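Local structure of cell envelope-related transcriptional attenuator domain-containing protein (Streptococcus agalactiae, 3OKZ) at residues K56-S61 with K275-K280; I68-S71 with G77-G80; N86-Y89 with E95-L98; T100-D103 with I107-D110; L262-L267 with K284-S289. The protein is of uncharacterised function but belongs to the LytR/CpsA/Psr family, whose members probably attach anionic glycopolymers to the bacterial cell wall. All coordinates share one frame; numbering follows the deposited sequence.

Overall arrangement
From the N terminus, residues 56-61 open interaction 1, a long-range contact that closes only at 275-280. Nested inside that loop, in series, are interaction 2 in the connection between strands 67-69 and 82-84, interaction 3 between helices 87-90 and 93-105, and interaction 4, which leads from the end of helix 93-105 toward strand 111-116. Interaction 5 opens at 262-267 before interaction 1 closes and itself closes at 284-289, so the two cross; both use helix 264-277. I107 of interaction 4 packs on L278 and K280 of interaction 1, while S289 of interaction 5 reaches K69 and D103, tying the C-terminal region to the hairpin and to helix 93-105.

Interaction 1 (K56-S61 with K275-K280); sequences KTTMTS and KKELDK
The last turn of helix 264-277 stands beside strand 56-62, with T58 CA and E277 CA 8.2 Å apart, so the gap between the backbones is bridged by side chains. E277 carries the contact: its chain bends at chi2 (-51°), bringing the carboxylate up to both K56 and T58. K56 has CG anti to the backbone N and turns at chi3 (57°), which carries its CE to 3.6 Å from E277 OE1. Its NZ lies 3.8 Å from E277 OE2, a long salt bridge. The two side chains cross at about a right angle. T58 comes from the opposite direction, its methyl CG2 3.9 Å from E277 CD; its hydroxyl, by contrast, is hydrogen-bonded to T49 OG1 of the next strand. A threonine suits this place because one branch can pack against the helix and the other can bond within the sheet. Beyond E277 the helix ends in a Schellman motif: K280 N bonds K275 O at 2.9 Å, D279 N makes a weaker bond to K276 O, and D279 takes the positive phi of the C-prime residue. The arrangement is that of an alpha/beta fold, a helix terminating against a mixed sheet.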
loop_
_atom_site.group_PDB
_atom_site.type_symbol
_atom_site.label_atom_id
_atom_site.label_comp_id
_atom_site.label_asym_id
_atom_site.label_seq_id
_atom_site.Cartn_x
_atom_site.Cartn_y
_atom_site.Cartn_z
ATOM N N LYS A 56 -6.099 17.823 1.357
ATOM C CA LYS A 56 -6.445 16.581 2.030
ATOM C C LYS A 56 -5.728 15.369 1.449
ATOM O O LYS A 56 -5.235 15.399 0.321
ATOM C CB LYS A 56 -7.960 16.374 1.960
ATOM C CG LYS A 56 -8.476 15.124 2.682
ATOM C CD LYS A 56 -10.014 15.070 2.693
ATOM C CE LYS A 56 -10.608 15.113 1.283
ATOM N NZ LYS A 56 -12.103 15.113 1.262
ATOM N N THR A 57 -5.678 14.300 2.235
ATOM C CA THR A 57 -5.034 13.065 1.813
ATOM C C THR A 57 -5.832 11.846 2.257
ATOM O O THR A 57 -6.409 11.832 3.343
ATOM C CB THR A 57 -3.614 12.960 2.394
ATOM O OG1 THR A 57 -2.768 13.917 1.750
ATOM C CG2 THR A 57 -3.045 11.562 2.195
ATOM N N THR A 58 -5.868 10.825 1.407
ATOM C CA THR A 58 -6.579 9.597 1.739
ATOM C C THR A 58 -5.700 8.400 1.434
ATOM O O THR A 58 -4.933 8.411 0.468
ATOM C CB THR A 58 -7.861 9.437 0.919
ATOM O OG1 THR A 58 -7.525 9.027 -0.417
ATOM C CG2 THR A 58 -8.637 10.756 0.884
HETATM N N MSE A 59 -5.822 7.366 2.259
HETATM C CA MSE A 59 -5.061 6.141 2.073
HETATM C C MSE A 59 -5.973 4.947 2.037
HETATM O O MSE A 59 -6.712 4.682 2.987
HETATM C CB MSE A 59 -4.086 5.935 3.209
HETATM C CG MSE A 59 -3.081 7.029 3.372
HETATM SE SE MSE A 59 -1.857 6.460 4.699
HETATM C CE MSE A 59 -0.543 5.674 3.518
ATOM N N THR A 60 -5.912 4.212 0.940
ATOM C CA THR A 60 -6.725 3.025 0.814
ATOM C C THR A 60 -5.852 1.765 0.703
ATOM O O THR A 60 -5.109 1.572 -0.262
ATOM C CB THR A 60 -7.689 3.177 -0.378
ATOM O OG1 THR A 60 -8.575 4.272 -0.106
ATOM C CG2 THR A 60 -8.535 1.918 -0.580
ATOM N N SER A 61 -5.927 0.932 1.738
ATOM C CA SER A 61 -5.182 -0.320 1.791
ATOM C C SER A 61 -5.883 -1.313 0.870
ATOM O O SER A 61 -7.113 -1.361 0.815
ATOM C CB SER A 61 -5.160 -0.856 3.228
ATOM O OG SER A 61 -4.623 0.091 4.144
ATOM N N LYS A 275 -11.641 8.625 -7.208
ATOM C CA LYS A 275 -11.732 9.479 -8.388
ATOM C C LYS A 275 -12.065 10.922 -8.010
ATOM O O LYS A 275 -11.463 11.857 -8.540
ATOM C CB LYS A 275 -12.779 8.929 -9.357
ATOM C CG LYS A 275 -12.267 7.763 -10.175
ATOM C CD LYS A 275 -13.353 7.070 -10.957
ATOM C CE LYS A 275 -12.752 5.963 -11.806
ATOM N NZ LYS A 275 -13.793 5.061 -12.357
ATOM N N LYS A 276 -13.014 11.107 -7.094
ATOM C CA LYS A 276 -13.371 12.450 -6.665
ATOM C C LYS A 276 -12.137 13.160 -6.105
ATOM O O LYS A 276 -11.994 14.372 -6.250
ATOM C CB LYS A 276 -14.461 12.412 -5.595
ATOM C CG LYS A 276 -14.813 13.795 -5.046
ATOM C CD LYS A 276 -15.691 13.736 -3.794
ATOM C CE LYS A 276 -17.043 13.084 -4.062
ATOM N NZ LYS A 276 -17.907 13.045 -2.847
ATOM N N GLU A 277 -11.248 12.399 -5.467
ATOM C CA GLU A 277 -10.026 12.955 -4.880
ATOM C C GLU A 277 -9.047 13.462 -5.928
ATOM O O GLU A 277 -8.432 14.516 -5.749
ATOM C CB GLU A 277 -9.308 11.905 -4.026
ATOM C CG GLU A 277 -10.078 11.470 -2.809
ATOM C CD GLU A 277 -10.557 12.646 -1.998
ATOM O OE1 GLU A 277 -9.786 13.623 -1.865
ATOM O OE2 GLU A 277 -11.698 12.592 -1.488
ATOM N N LEU A 278 -8.884 12.705 -7.010
ATOM C CA LEU A 278 -7.952 13.108 -8.056
ATOM C C LEU A 278 -8.604 14.009 -9.098
ATOM O O LEU A 278 -8.025 14.256 -10.164
ATOM C CB LEU A 278 -7.349 11.881 -8.752
ATOM C CG LEU A 278 -6.469 10.895 -7.973
ATOM C CD1 LEU A 278 -5.887 11.566 -6.725
ATOM C CD2 LEU A 278 -7.285 9.679 -7.598
ATOM N N ASP A 279 -9.797 14.515 -8.781
ATOM C CA ASP A 279 -10.522 15.382 -9.709
ATOM C C ASP A 279 -10.755 14.636 -11.023
ATOM O O ASP A 279 -10.378 15.109 -12.102
ATOM C CB ASP A 279 -9.743 16.678 -9.994
ATOM C CG ASP A 279 -9.945 17.746 -8.921
ATOM O OD1 ASP A 279 -10.965 17.700 -8.199
ATOM O OD2 ASP A 279 -9.087 18.652 -8.813
ATOM N N LYS A 280 -11.354 13.454 -10.916
ATOM C CA LYS A 280 -11.671 12.636 -12.083
ATOM C C LYS A 280 -13.169 12.386 -12.097
ATOM O O LYS A 280 -13.813 12.359 -11.055
ATOM C CB LYS A 280 -10.936 11.301 -12.023
ATOM C CG LYS A 280 -9.448 11.413 -12.234
ATOM C CD LYS A 280 -8.746 10.116 -11.856
ATOM C CE LYS A 280 -7.268 10.187 -12.163
ATOM N NZ LYS A 280 -7.029 10.272 -13.622
#

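Interaction 2 (I68-S71 with G77-G80); sequences IKLS and GQTG
L70 and G80 make the tight part of this contact, where the amide N of G80 donates to L70 O over 2.7 Å. The bond is bent, 133° at the hydrogen. The L70 side chain lies on the same partner segment: CD1 is 3.4 Å from Q78 O and 4.0 Å from Q78 CB, the two side chains crossing at a slant. Leucine fits because its branched end is buried here and covers the backbone of the loop at Q78. Beside it T79 places CG2 4.1 Å from S71 C, while the T79 hydroxyl bonds P73 O. The outer side is looser. K69, extended until it bends at chi4, runs its aliphatic chain past G80 CA and ends with NZ 3.2 Å from G80 O, a weak hydrogen bond between exposed residues. Such a long flexible lysine can meet a surface carbonyl and still keep its charge near solvent. G80 adopts a positive phi, which glycine accommodates readily, and this lets the chain turn toward strand 82-84. With L70 and V81 also joined by backbone bonding, the arrangement is that of a long connection closing a two-stranded antiparallel beta hairpin, strands 67-69 and 82-84.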
loop_
_atom_site.group_PDB
_atom_site.type_symbol
_atom_site.label_atom_id
_atom_site.label_comp_id
_atom_site.label_asym_id
_atom_site.label_seq_id
_atom_site.Cartn_x
_atom_site.Cartn_y
_atom_site.Cartn_z
ATOM N N ILE A 68 -8.537 -11.388 -8.283
ATOM C CA ILE A 68 -8.459 -10.527 -9.457
ATOM C C ILE A 68 -7.853 -11.219 -10.680
ATOM O O ILE A 68 -7.103 -12.184 -10.548
ATOM C CB ILE A 68 -7.611 -9.260 -9.131
ATOM C CG1 ILE A 68 -8.176 -8.036 -9.859
ATOM C CG2 ILE A 68 -6.168 -9.457 -9.585
ATOM C CD1 ILE A 68 -7.510 -6.741 -9.460
ATOM N N LYS A 69 -8.183 -10.720 -11.867
ATOM C CA LYS A 69 -7.634 -11.261 -13.108
ATOM C C LYS A 69 -6.380 -10.442 -13.392
ATOM O O LYS A 69 -6.453 -9.359 -13.974
ATOM C CB LYS A 69 -8.634 -11.094 -14.255
ATOM C CG LYS A 69 -8.097 -11.450 -15.635
ATOM C CD LYS A 69 -9.162 -11.185 -16.694
ATOM C CE LYS A 69 -8.696 -11.575 -18.090
ATOM N NZ LYS A 69 -8.317 -13.021 -18.189
ATOM N N LEU A 70 -5.232 -10.956 -12.965
ATOM C CA LEU A 70 -3.975 -10.248 -13.153
ATOM C C LEU A 70 -3.826 -9.570 -14.498
ATOM O O LEU A 70 -4.104 -10.163 -15.534
ATOM C CB LEU A 70 -2.794 -11.190 -12.983
ATOM C CG LEU A 70 -2.732 -12.008 -11.705
ATOM C CD1 LEU A 70 -1.409 -12.780 -11.685
ATOM C CD2 LEU A 70 -2.860 -11.081 -10.499
ATOM N N SER A 71 -3.380 -8.321 -14.466
ATOM C CA SER A 71 -3.131 -7.560 -15.680
ATOM C C SER A 71 -1.613 -7.454 -15.729
ATOM O O SER A 71 -0.973 -7.336 -14.689
ATOM C CB SER A 71 -3.754 -6.167 -15.584
ATOM O OG SER A 71 -5.147 -6.251 -15.363
ATOM N N GLY A 77 4.106 -15.080 -17.980
ATOM C CA GLY A 77 3.301 -16.282 -17.865
ATOM C C GLY A 77 2.038 -16.158 -17.022
ATOM O O GLY A 77 1.103 -16.940 -17.171
ATOM N N GLN A 78 1.990 -15.166 -16.145
ATOM C CA GLN A 78 0.829 -15.006 -15.284
ATOM C C GLN A 78 -0.187 -13.923 -15.652
ATOM O O GLN A 78 -1.143 -13.703 -14.912
ATOM C CB GLN A 78 1.294 -14.800 -13.843
ATOM C CG GLN A 78 1.827 -16.054 -13.198
ATOM C CD GLN A 78 0.793 -17.155 -13.196
ATOM O OE1 GLN A 78 -0.407 -16.886 -13.096
ATOM N NE2 GLN A 78 1.248 -18.406 -13.293
ATOM N N THR A 79 0.002 -13.250 -16.782
ATOM C CA THR A 79 -0.946 -12.215 -17.183
ATOM C C THR A 79 -2.290 -12.863 -17.503
ATOM O O THR A 79 -2.338 -14.025 -17.904
ATOM C CB THR A 79 -0.456 -11.453 -18.431
ATOM O OG1 THR A 79 0.882 -10.986 -18.215
ATOM C CG2 THR A 79 -1.358 -10.259 -18.715
ATOM N N GLY A 80 -3.375 -12.111 -17.320
ATOM C CA GLY A 80 -4.708 -12.630 -17.597
ATOM C C GLY A 80 -5.048 -13.938 -16.894
ATOM O O GLY A 80 -5.741 -14.793 -17.453
#

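Interaction 3 (N86-Y89 with E95-L98); sequences NAAY and EMAL
At the edge of the Y89 ring, near its plane, sits the methyl group of A97, 4.1 Å from Y89 CD2. The same methyl touches Y89 CB at 4.0 Å, so it fills the corner where the ring leaves the backbone. With CG anti to the backbone N (chi1 -167°), the ring is carried toward strand 20-28, where it meets M25 and V27, and its buried hydroxyl is hydrogen-bonded to Q114 OE1. This is a close pairing of two consecutive helices, 87-90 and 93-105, beside the central sheet of the alpha/beta domain. Alanine on both sides permits it: A88 CA and A97 CA are only 4.7 Å apart, and A88 CB rests directly on the partner backbone, 3.6 Å from A97 CA. M96, a selenomethionine in this model, flanks the other alanine, its CG 4.0 Å from A88 CB. Its CB and CG also touch A88 O, each about 3.5 Å away, before the chain bends at chi3 and carries its end off to P73, N76 and T79.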
loop_
_atom_site.group_PDB
_atom_site.type_symbol
_atom_site.label_atom_id
_atom_site.label_comp_id
_atom_site.label_asym_id
_atom_site.label_seq_id
_atom_site.Cartn_x
_atom_site.Cartn_y
_atom_site.Cartn_z
ATOM N N ASN A 86 -2.194 -10.298 -4.492
ATOM C CA ASN A 86 -0.852 -10.394 -3.956
ATOM C C ASN A 86 0.138 -10.891 -5.013
ATOM O O ASN A 86 1.311 -10.505 -4.999
ATOM C CB ASN A 86 -0.880 -11.346 -2.752
ATOM C CG ASN A 86 0.463 -11.487 -2.080
ATOM O OD1 ASN A 86 0.979 -10.541 -1.483
ATOM N ND2 ASN A 86 1.042 -12.679 -2.170
ATOM N N ALA A 87 -0.347 -11.719 -5.942
ATOM C CA ALA A 87 0.493 -12.316 -6.982
ATOM C C ALA A 87 0.979 -11.428 -8.123
ATOM O O ALA A 87 1.839 -11.851 -8.894
ATOM C CB ALA A 87 -0.206 -13.539 -7.567
ATOM N N ALA A 88 0.439 -10.219 -8.253
ATOM C CA ALA A 88 0.876 -9.331 -9.326
ATOM C C ALA A 88 2.374 -9.056 -9.193
ATOM O O ALA A 88 3.161 -9.404 -10.074
ATOM C CB ALA A 88 0.105 -8.035 -9.280
ATOM N N TYR A 89 2.766 -8.436 -8.086
ATOM C CA TYR A 89 4.176 -8.133 -7.842
ATOM C C TYR A 89 4.976 -9.432 -7.796
ATOM O O TYR A 89 6.033 -9.543 -8.414
ATOM C CB TYR A 89 4.328 -7.376 -6.518
ATOM C CG TYR A 89 5.682 -6.733 -6.299
ATOM C CD1 TYR A 89 6.778 -7.485 -5.880
ATOM C CD2 TYR A 89 5.863 -5.362 -6.496
ATOM C CE1 TYR A 89 8.024 -6.880 -5.660
ATOM C CE2 TYR A 89 7.100 -4.752 -6.279
ATOM C CZ TYR A 89 8.171 -5.514 -5.863
ATOM O OH TYR A 89 9.388 -4.912 -5.651
ATOM N N GLU A 95 5.789 -3.260 -11.955
ATOM C CA GLU A 95 4.992 -3.050 -13.164
ATOM C C GLU A 95 3.640 -3.752 -13.194
ATOM O O GLU A 95 2.617 -3.138 -13.520
ATOM C CB GLU A 95 5.802 -3.472 -14.384
ATOM C CG GLU A 95 5.008 -3.599 -15.671
ATOM C CD GLU A 95 5.915 -3.746 -16.872
ATOM O OE1 GLU A 95 6.297 -2.711 -17.466
ATOM O OE2 GLU A 95 6.261 -4.896 -17.210
HETATM N N MSE A 96 3.638 -5.042 -12.866
HETATM C CA MSE A 96 2.411 -5.834 -12.882
HETATM C C MSE A 96 1.508 -5.431 -11.731
HETATM O O MSE A 96 0.289 -5.423 -11.864
HETATM C CB MSE A 96 2.742 -7.334 -12.814
HETATM C CG MSE A 96 1.549 -8.265 -13.024
HETATM SE SE MSE A 96 2.105 -10.078 -13.486
HETATM C CE MSE A 96 1.806 -10.006 -15.392
ATOM N N ALA A 97 2.112 -5.089 -10.601
ATOM C CA ALA A 97 1.340 -4.660 -9.453
ATOM C C ALA A 97 0.643 -3.381 -9.873
ATOM O O ALA A 97 -0.568 -3.217 -9.688
ATOM C CB ALA A 97 2.251 -4.387 -8.283
ATOM N N LEU A 98 1.409 -2.467 -10.455
ATOM C CA LEU A 98 0.828 -1.216 -10.883
ATOM C C LEU A 98 -0.294 -1.470 -11.879
ATOM O O LEU A 98 -1.431 -1.036 -11.665
ATOM C CB LEU A 98 1.883 -0.311 -11.511
ATOM C CG LEU A 98 1.283 1.038 -11.915
ATOM C CD1 LEU A 98 0.907 1.815 -10.671
ATOM C CD2 LEU A 98 2.268 1.821 -12.753
#

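Interaction 4 (T100-D103 with I107-D110); sequences TVQD and INVD
I107 N donates to Q102 O over 3.2 Å, nearly straight at 161°, the firmer of the two hydrogen bonds that join these segments. It spans five residues, a six-to-one bond at the C-terminal end of helix 93-105, and so forms part of the helix-loop-strand connection that leads into strand 111-116 of the alpha/beta sheet. The carbonyl of Q102, near the helix end, thus takes an N-H from beyond the helix. Q102 also reaches over the departing chain with its side chain. Extended beyond CG (chi2 -168°), it passes its aliphatic part across the loop, CB near I107 O and CG 3.5 Å from V109 CG2, and brings OE1 to 3.3 Å from V109 N, a weak hydrogen bond. Glutamine suits this place: its methylene groups pack while its amide oxygen meets a loop N-H. On the outer side the amides of Q102 and N108 come together with their planes 26° apart, Q102 NE2 and N108 ND2 separated by 3.8 Å, a proximity of two nitrogens and not a bond. Inward, V109 turns apolar surface toward L23 and L47 of the sheet, and V109 CG2 meets V101 CG1 of the helix at 4.3 Å.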
loop_
_atom_site.group_PDB
_atom_site.type_symbol
_atom_site.label_atom_id
_atom_site.label_comp_id
_atom_site.label_asym_id
_atom_site.label_seq_id
_atom_site.Cartn_x
_atom_site.Cartn_y
_atom_site.Cartn_z
ATOM N N THR A 100 -2.018 -4.136 -12.566
ATOM C CA THR A 100 -3.107 -4.873 -11.931
ATOM C C THR A 100 -3.922 -3.926 -11.064
ATOM O O THR A 100 -5.146 -4.019 -11.019
ATOM C CB THR A 100 -2.578 -6.010 -11.037
ATOM O OG1 THR A 100 -1.717 -6.859 -11.803
ATOM C CG2 THR A 100 -3.731 -6.843 -10.490
ATOM N N VAL A 101 -3.246 -3.006 -10.387
ATOM C CA VAL A 101 -3.944 -2.055 -9.529
ATOM C C VAL A 101 -4.708 -1.016 -10.328
ATOM O O VAL A 101 -5.805 -0.601 -9.934
ATOM C CB VAL A 101 -2.967 -1.342 -8.565
ATOM C CG1 VAL A 101 -3.609 -0.067 -8.004
ATOM C CG2 VAL A 101 -2.584 -2.300 -7.420
ATOM N N GLN A 102 -4.137 -0.588 -11.448
ATOM C CA GLN A 102 -4.817 0.396 -12.266
ATOM C C GLN A 102 -6.105 -0.222 -12.800
ATOM O O GLN A 102 -7.150 0.430 -12.818
ATOM C CB GLN A 102 -3.915 0.866 -13.413
ATOM C CG GLN A 102 -2.696 1.662 -12.948
ATOM C CD GLN A 102 -1.959 2.366 -14.074
ATOM O OE1 GLN A 102 -1.047 3.148 -13.832
ATOM N NE2 GLN A 102 -2.351 2.092 -15.302
ATOM N N ASP A 103 -6.046 -1.489 -13.210
ATOM C CA ASP A 103 -7.237 -2.154 -13.731
ATOM C C ASP A 103 -8.249 -2.483 -12.647
ATOM O O ASP A 103 -9.448 -2.587 -12.922
ATOM C CB ASP A 103 -6.869 -3.434 -14.473
ATOM C CG ASP A 103 -6.249 -3.156 -15.829
ATOM O OD1 ASP A 103 -6.542 -2.074 -16.403
ATOM O OD2 ASP A 103 -5.484 -4.028 -16.320
ATOM N N ILE A 107 -8.447 3.380 -13.006
ATOM C CA ILE A 107 -7.831 4.694 -12.911
ATOM C C ILE A 107 -6.343 4.594 -13.219
ATOM O O ILE A 107 -5.729 3.532 -13.077
ATOM C CB ILE A 107 -8.013 5.270 -11.482
ATOM C CG1 ILE A 107 -7.498 6.703 -11.415
ATOM C CG2 ILE A 107 -7.243 4.428 -10.476
ATOM C CD1 ILE A 107 -7.642 7.318 -10.040
ATOM N N ASN A 108 -5.768 5.703 -13.663
ATOM C CA ASN A 108 -4.345 5.737 -13.951
ATOM C C ASN A 108 -3.665 6.269 -12.698
ATOM O O ASN A 108 -4.000 7.344 -12.176
ATOM C CB ASN A 108 -4.066 6.624 -15.171
ATOM C CG ASN A 108 -4.434 5.930 -16.497
ATOM O OD1 ASN A 108 -4.260 6.493 -17.584
ATOM N ND2 ASN A 108 -4.942 4.700 -16.402
ATOM N N VAL A 109 -2.727 5.487 -12.196
ATOM C CA VAL A 109 -1.998 5.835 -10.978
ATOM C C VAL A 109 -0.763 6.697 -11.257
ATOM O O VAL A 109 0.292 6.183 -11.611
ATOM C CB VAL A 109 -1.553 4.548 -10.241
ATOM C CG1 VAL A 109 -0.890 4.899 -8.927
ATOM C CG2 VAL A 109 -2.744 3.645 -10.021
ATOM N N ASP A 110 -0.902 8.002 -11.076
ATOM C CA ASP A 110 0.182 8.955 -11.300
ATOM C C ASP A 110 1.602 8.459 -11.001
ATOM O O ASP A 110 2.448 8.371 -11.895
ATOM C CB ASP A 110 -0.100 10.219 -10.486
ATOM C CG ASP A 110 -1.204 11.054 -11.084
ATOM O OD1 ASP A 110 -1.920 11.735 -10.329
ATOM O OD2 ASP A 110 -1.349 11.035 -12.320
#

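Interaction 5 (L262-L267 with K284-S289); sequences LTKKHL and KTLKTS
L286 reaches from the loop to the first turn of helix 264-277, meeting K264 and L267. This is loop-on-helix packing: the extended segment 284-289 folds back across the first turn of the helix it follows. From CB, with CG anti to the backbone N (chi1 164°), the side chain heads for the helix and divides at CG. Its CD2 branch lies against K264, 3.4 Å from K264 O and 4.1 Å from K264 CB. The CD1 branch turns to L267, meeting its CG at 4.2 Å, and the leucine also packs on L268 and Q271 farther along the helix. A branched apolar end is well suited to straddle two residues of one helical turn. K264 meets the leucine with its backbone and CB, since its extended chain leads away to a salt bridge with D295. Two residues after L286, T288 OG1 is held by L104 O and A290 N. L267 CD2 packs on the threonine, 3.4 Å from T288 OG1 and 3.7 Å from T288 CB.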
loop_
_atom_site.group_PDB
_atom_site.type_symbol
_atom_site.label_atom_id
_atom_site.label_comp_id
_atom_site.label_asym_id
_atom_site.label_seq_id
_atom_site.Cartn_x
_atom_site.Cartn_y
_atom_site.Cartn_z
ATOM N N LEU A 262 -14.802 -9.128 -3.793
ATOM C CA LEU A 262 -15.448 -7.820 -3.713
ATOM C C LEU A 262 -16.817 -7.778 -4.381
ATOM O O LEU A 262 -17.052 -8.471 -5.362
ATOM C CB LEU A 262 -14.549 -6.776 -4.378
ATOM C CG LEU A 262 -13.126 -6.697 -3.837
ATOM C CD1 LEU A 262 -12.273 -5.848 -4.732
ATOM C CD2 LEU A 262 -13.160 -6.123 -2.440
ATOM N N THR A 263 -17.717 -6.966 -3.844
ATOM C CA THR A 263 -19.037 -6.820 -4.440
ATOM C C THR A 263 -19.027 -5.630 -5.378
ATOM O O THR A 263 -18.214 -4.713 -5.217
ATOM C CB THR A 263 -20.137 -6.556 -3.401
ATOM O OG1 THR A 263 -19.610 -5.798 -2.301
ATOM C CG2 THR A 263 -20.714 -7.858 -2.924
ATOM N N LYS A 264 -19.939 -5.645 -6.350
ATOM C CA LYS A 264 -20.048 -4.557 -7.310
ATOM C C LYS A 264 -20.351 -3.238 -6.599
ATOM O O LYS A 264 -19.637 -2.247 -6.779
ATOM C CB LYS A 264 -21.145 -4.852 -8.336
ATOM C CG LYS A 264 -20.804 -5.943 -9.358
ATOM C CD LYS A 264 -21.941 -6.158 -10.373
ATOM C CE LYS A 264 -21.629 -7.270 -11.377
ATOM N NZ LYS A 264 -22.789 -7.579 -12.271
ATOM N N LYS A 265 -21.398 -3.237 -5.782
ATOM C CA LYS A 265 -21.818 -2.042 -5.059
ATOM C C LYS A 265 -20.673 -1.340 -4.332
ATOM O O LYS A 265 -20.606 -0.113 -4.299
ATOM C CB LYS A 265 -22.892 -2.412 -4.035
ATOM C CG LYS A 265 -23.683 -1.240 -3.467
ATOM C CD LYS A 265 -24.851 -0.860 -4.382
ATOM C CE LYS A 265 -25.776 0.169 -3.730
ATOM N NZ LYS A 265 -27.013 0.412 -4.532
ATOM N N HIS A 266 -19.772 -2.129 -3.757
ATOM C CA HIS A 266 -18.653 -1.599 -2.983
ATOM C C HIS A 266 -17.494 -1.058 -3.808
ATOM O O HIS A 266 -17.126 0.108 -3.682
ATOM C CB HIS A 266 -18.123 -2.680 -2.042
ATOM C CG HIS A 266 -17.154 -2.174 -1.020
ATOM N ND1 HIS A 266 -15.937 -2.777 -0.783
ATOM C CD2 HIS A 266 -17.242 -1.147 -0.139
ATOM C CE1 HIS A 266 -15.319 -2.148 0.201
ATOM N NE2 HIS A 266 -16.089 -1.155 0.609
ATOM N N LEU A 267 -16.912 -1.915 -4.639
ATOM C CA LEU A 267 -15.776 -1.519 -5.452
ATOM C C LEU A 267 -16.020 -0.252 -6.257
ATOM O O LEU A 267 -15.108 0.547 -6.439
ATOM C CB LEU A 267 -15.349 -2.670 -6.374
ATOM C CG LEU A 267 -14.200 -2.400 -7.351
ATOM C CD1 LEU A 267 -13.042 -1.743 -6.645
ATOM C CD2 LEU A 267 -13.761 -3.694 -7.979
ATOM N N LYS A 284 -20.851 5.632 -13.614
ATOM C CA LYS A 284 -22.166 5.195 -13.156
ATOM C C LYS A 284 -22.206 3.669 -13.177
ATOM O O LYS A 284 -22.884 3.040 -12.365
ATOM C CB LYS A 284 -23.273 5.745 -14.059
ATOM C CG LYS A 284 -23.521 7.241 -13.934
ATOM C CD LYS A 284 -22.343 8.073 -14.435
ATOM C CE LYS A 284 -22.620 9.568 -14.297
ATOM N NZ LYS A 284 -21.466 10.399 -14.747
ATOM N N THR A 285 -21.475 3.082 -14.117
ATOM C CA THR A 285 -21.414 1.632 -14.245
ATOM C C THR A 285 -19.983 1.236 -13.933
ATOM O O THR A 285 -19.041 1.920 -14.319
ATOM C CB THR A 285 -21.787 1.153 -15.675
ATOM O OG1 THR A 285 -20.660 1.300 -16.548
ATOM C CG2 THR A 285 -22.948 1.973 -16.225
ATOM N N LEU A 286 -19.825 0.131 -13.229
ATOM C CA LEU A 286 -18.511 -0.334 -12.833
ATOM C C LEU A 286 -17.732 -1.110 -13.897
ATOM O O LEU A 286 -18.313 -1.769 -14.756
ATOM C CB LEU A 286 -18.661 -1.171 -11.554
ATOM C CG LEU A 286 -17.550 -2.099 -11.064
ATOM C CD1 LEU A 286 -16.244 -1.342 -10.886
ATOM C CD2 LEU A 286 -17.995 -2.716 -9.743
ATOM N N LYS A 287 -16.408 -0.997 -13.819
ATOM C CA LYS A 287 -15.461 -1.684 -14.699
ATOM C C LYS A 287 -14.262 -1.988 -13.810
ATOM O O LYS A 287 -13.805 -1.123 -13.064
ATOM C CB LYS A 287 -15.027 -0.782 -15.859
ATOM C CG LYS A 287 -13.813 -1.280 -16.638
ATOM C CD LYS A 287 -13.445 -0.283 -17.721
ATOM C CE LYS A 287 -12.055 -0.521 -18.296
ATOM N NZ LYS A 287 -11.954 -1.789 -19.068
ATOM N N THR A 288 -13.768 -3.215 -13.879
ATOM C CA THR A 288 -12.639 -3.643 -13.065
ATOM C C THR A 288 -12.132 -4.952 -13.621
ATOM O O THR A 288 -12.806 -5.584 -14.433
ATOM C CB THR A 288 -13.054 -3.909 -11.607
ATOM O OG1 THR A 288 -11.895 -4.221 -10.825
ATOM C CG2 THR A 288 -14.003 -5.088 -11.544
ATOM N N SER A 289 -10.949 -5.368 -13.184
ATOM C CA SER A 289 -10.396 -6.637 -13.649
ATOM C C SER A 289 -10.571 -7.684 -12.561
ATOM O O SER A 289 -10.158 -8.830 -12.711
ATOM C CB SER A 289 -8.917 -6.482 -14.008
ATOM O OG SER A 289 -8.206 -5.824 -12.976
#